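Local coordinates for protein pks18 (Mycobacterium tuberculosis, PDB 1TED) that probably extends medium- and long-chain aliphatic acyl-CoA starters with malonyl-CoA to make tri- and tetraketide alpha-pyrones, as a homodimeric type III polyketide synthase, at residues 136-141 and 198-203. Residues are numbered along the deposited sequence; the frame is centred on the assembly and turned at random.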
ATOM      1  N   GLY A 136      17.755   3.590  -0.581  1.00 26.35           N
ATOM      2  CA  GLY A 136      16.825   4.556  -0.009  1.00 26.81           C
ATOM      3  C   GLY A 136      15.330   4.251   0.008  1.00 26.03           C
ATOM      4  O   GLY A 136      14.551   5.022   0.578  1.00 26.38           O
ATOM      5  N   LEU A 137      14.913   3.146  -0.600  1.00 25.57           N
ATOM      6  CA  LEU A 137      13.491   2.795  -0.629  1.00 25.35           C
ATOM      7  C   LEU A 137      13.265   1.289  -0.583  1.00 24.30           C
ATOM      8  O   LEU A 137      13.975   0.510  -1.216  1.00 23.57           O
ATOM      9  CB  LEU A 137      12.825   3.367  -1.896  1.00 24.43           C
ATOM     10  CG  LEU A 137      11.346   3.076  -2.182  1.00 22.80           C
ATOM     11  CD1 LEU A 137      10.465   3.642  -1.077  1.00 21.83           C
ATOM     12  CD2 LEU A 137      10.956   3.697  -3.518  1.00 25.30           C
ATOM     13  N   LEU A 138      12.260   0.899   0.179  1.00 24.09           N
ATOM     14  CA  LEU A 138      11.891  -0.494   0.328  1.00 24.30           C
ATOM     15  C   LEU A 138      10.396  -0.585   0.074  1.00 23.70           C
ATOM     16  O   LEU A 138       9.605  -0.018   0.835  1.00 22.66           O
ATOM     17  CB  LEU A 138      12.195  -0.973   1.747  1.00 23.53           C
ATOM     18  CG  LEU A 138      11.452  -2.227   2.213  1.00 24.70           C
ATOM     19  CD1 LEU A 138      11.751  -3.385   1.296  1.00 26.18           C
ATOM     20  CD2 LEU A 138      11.877  -2.565   3.622  1.00 28.52           C
ATOM     21  N   VAL A 139      10.004  -1.270  -0.998  1.00 24.06           N
ATOM     22  CA  VAL A 139       8.580  -1.421  -1.295  1.00 22.86           C
ATOM     23  C   VAL A 139       8.177  -2.857  -1.012  1.00 23.08           C
ATOM     24  O   VAL A 139       8.770  -3.813  -1.530  1.00 22.22           O
ATOM     25  CB  VAL A 139       8.246  -1.069  -2.765  1.00 24.17           C
ATOM     26  CG1 VAL A 139       6.739  -1.159  -2.994  1.00 22.62           C
ATOM     27  CG2 VAL A 139       8.737   0.325  -3.087  1.00 22.85           C
ATOM     28  N   LEU A 140       7.163  -3.009  -0.179  1.00 23.39           N
ATOM     29  CA  LEU A 140       6.692  -4.333   0.190  1.00 24.04           C
ATOM     30  C   LEU A 140       5.251  -4.524  -0.278  1.00 24.97           C
ATOM     31  O   LEU A 140       4.370  -3.736   0.064  1.00 22.91           O
ATOM     32  CB  LEU A 140       6.791  -4.491   1.708  1.00 24.40           C
ATOM     33  CG  LEU A 140       6.598  -5.855   2.373  1.00 27.04           C
ATOM     34  CD1 LEU A 140       5.134  -6.262   2.312  1.00 25.38           C
ATOM     35  CD2 LEU A 140       7.513  -6.883   1.708  1.00 24.69           C
ATOM     36  N   ALA A 141       5.022  -5.568  -1.072  1.00 24.44           N
ATOM     37  CA  ALA A 141       3.686  -5.860  -1.563  1.00 25.21           C
ATOM     38  C   ALA A 141       3.195  -7.227  -1.094  1.00 27.03           C
ATOM     39  O   ALA A 141       3.968  -8.195  -1.034  1.00 24.53           O
ATOM     40  CB  ALA A 141       3.660  -5.795  -3.080  1.00 22.46           C
ATOM     41  N   LEU A 198      14.697  -1.332  -3.076  1.00 24.82           N
ATOM     42  CA  LEU A 198      14.498  -2.755  -2.858  1.00 25.82           C
ATOM     43  C   LEU A 198      12.999  -3.029  -2.910  1.00 27.49           C
ATOM     44  O   LEU A 198      12.220  -2.405  -2.177  1.00 28.44           O
ATOM     45  CB  LEU A 198      15.058  -3.178  -1.489  1.00 26.47           C
ATOM     46  CG  LEU A 198      14.789  -4.628  -1.048  1.00 28.76           C
ATOM     47  CD1 LEU A 198      15.556  -5.596  -1.935  1.00 27.80           C
ATOM     48  CD2 LEU A 198      15.217  -4.827   0.395  1.00 28.66           C
ATOM     49  N   VAL A 199      12.600  -3.940  -3.797  1.00 27.66           N
ATOM     50  CA  VAL A 199      11.198  -4.320  -3.946  1.00 26.99           C
ATOM     51  C   VAL A 199      11.019  -5.757  -3.472  1.00 26.83           C
ATOM     52  O   VAL A 199      11.763  -6.655  -3.866  1.00 29.32           O
ATOM     53  CB  VAL A 199      10.725  -4.187  -5.417  1.00 26.65           C
ATOM     54  CG1 VAL A 199       9.287  -4.663  -5.552  1.00 25.62           C
ATOM     55  CG2 VAL A 199      10.803  -2.747  -5.838  1.00 25.15           C
ATOM     56  N   VAL A 200      10.027  -5.974  -2.617  1.00 25.85           N
ATOM     57  CA  VAL A 200       9.795  -7.297  -2.073  1.00 24.38           C
ATOM     58  C   VAL A 200       8.325  -7.689  -2.144  1.00 26.56           C
ATOM     59  O   VAL A 200       7.455  -6.994  -1.617  1.00 26.46           O
ATOM     60  CB  VAL A 200      10.295  -7.372  -0.591  1.00 24.99           C
ATOM     61  CG1 VAL A 200      10.058  -8.747  -0.013  1.00 22.02           C
ATOM     62  CG2 VAL A 200      11.778  -7.042  -0.524  1.00 21.84           C
ATOM     63  N   CYS A 201       8.058  -8.796  -2.829  1.00 25.82           N
ATOM     64  CA  CYS A 201       6.710  -9.319  -2.952  1.00 26.26           C
ATOM     65  C   CYS A 201       6.724 -10.637  -2.183  1.00 26.96           C
ATOM     66  O   CYS A 201       7.544 -11.511  -2.447  1.00 29.43           O
ATOM     67  CB  CYS A 201       6.357  -9.537  -4.422  1.00 26.42           C
ATOM     68  SG  CYS A 201       6.468  -8.041  -5.444  1.00 25.57           S
ATOM     69  N   ILE A 202       5.831 -10.763  -1.212  1.00 26.35           N
ATOM     70  CA  ILE A 202       5.768 -11.958  -0.382  1.00 27.08           C
ATOM     71  C   ILE A 202       4.318 -12.411  -0.320  1.00 27.31           C
ATOM     72  O   ILE A 202       3.428 -11.652   0.065  1.00 26.51           O
ATOM     73  CB  ILE A 202       6.298 -11.656   1.050  1.00 27.07           C
ATOM     74  CG1 ILE A 202       6.061 -12.852   1.975  1.00 28.81           C
ATOM     75  CG2 ILE A 202       5.636 -10.401   1.595  1.00 26.30           C
ATOM     76  CD1 ILE A 202       7.066 -13.975   1.808  1.00 28.15           C
ATOM     77  N   GLU A 203       4.073 -13.653  -0.701  1.00 26.93           N
ATOM     78  CA  GLU A 203       2.710 -14.128  -0.711  1.00 27.64           C
ATOM     79  C   GLU A 203       2.596 -15.477  -0.021  1.00 28.62           C
ATOM     80  O   GLU A 203       3.235 -16.458  -0.417  1.00 28.19           O
ATOM     81  CB  GLU A 203       2.223 -14.187  -2.161  1.00 29.59           C
ATOM     82  CG  GLU A 203       0.853 -13.564  -2.401  1.00 33.79           C
ATOM     83  CD  GLU A 203       0.801 -12.046  -2.208  1.00 33.26           C
ATOM     84  OE1 GLU A 203       1.411 -11.309  -3.015  1.00 34.81           O
ATOM     85  OE2 GLU A 203       0.136 -11.593  -1.256  1.00 30.50           O
TER
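Leu-198 enters the pairing through its backbone N, which donates to Leu-137 O at 2.7 Å. The two strands, 136-141 and 198-203, are parallel neighbours in the N-terminal half of the thiolase fold, and their axes run 12° apart. Leu-198 O accepts from Val-139 N, and the CA-H of Leu-138 also points to it. The side chains of Leu-198 and Leu-138 lie side by side, both pointing the same way, and Leu-198 CD2 lies 3.9 Å from Leu-138 CD1. Val-199 faces the other side of the sheet, with Val-139 and helix 177-191; Val-199 CG2 comes 4.3 Å from Val-139 CB. Val-200 is gripped at both backbone polar atoms: Val-200 N bonds to Val-139 O at 2.7 Å, and Val-200 O accepts from Ala-141 N. Its side chain meets Leu-140 at an oblique angle, and Val-200 CG1 lies 3.6 Å from Leu-140 CD2. With CG1 anti to the backbone N (chi1 180°), CG2 is left beside that N and reaches back to Leu-138 CD1. Helix 151-159 packs over this leucine and valine face. Cys-201 turns to the opposite face, where SG lies near Ala-141 CB and helix 349-361 packs against it. Ile-202 N gives the last bond between the two segments, a longer one to Ala-141 O, 3.2 Å. Glu-203 lies about 8 Å from Cys-175, the probable nucleophile, between side chains. Its carboxylate joins two parts of the fold: OE2 bonds Ser-143 N and Thr-144 OG1, just past strand 135-142, and OE1 bonds Ser-349 OG of helix 349-361.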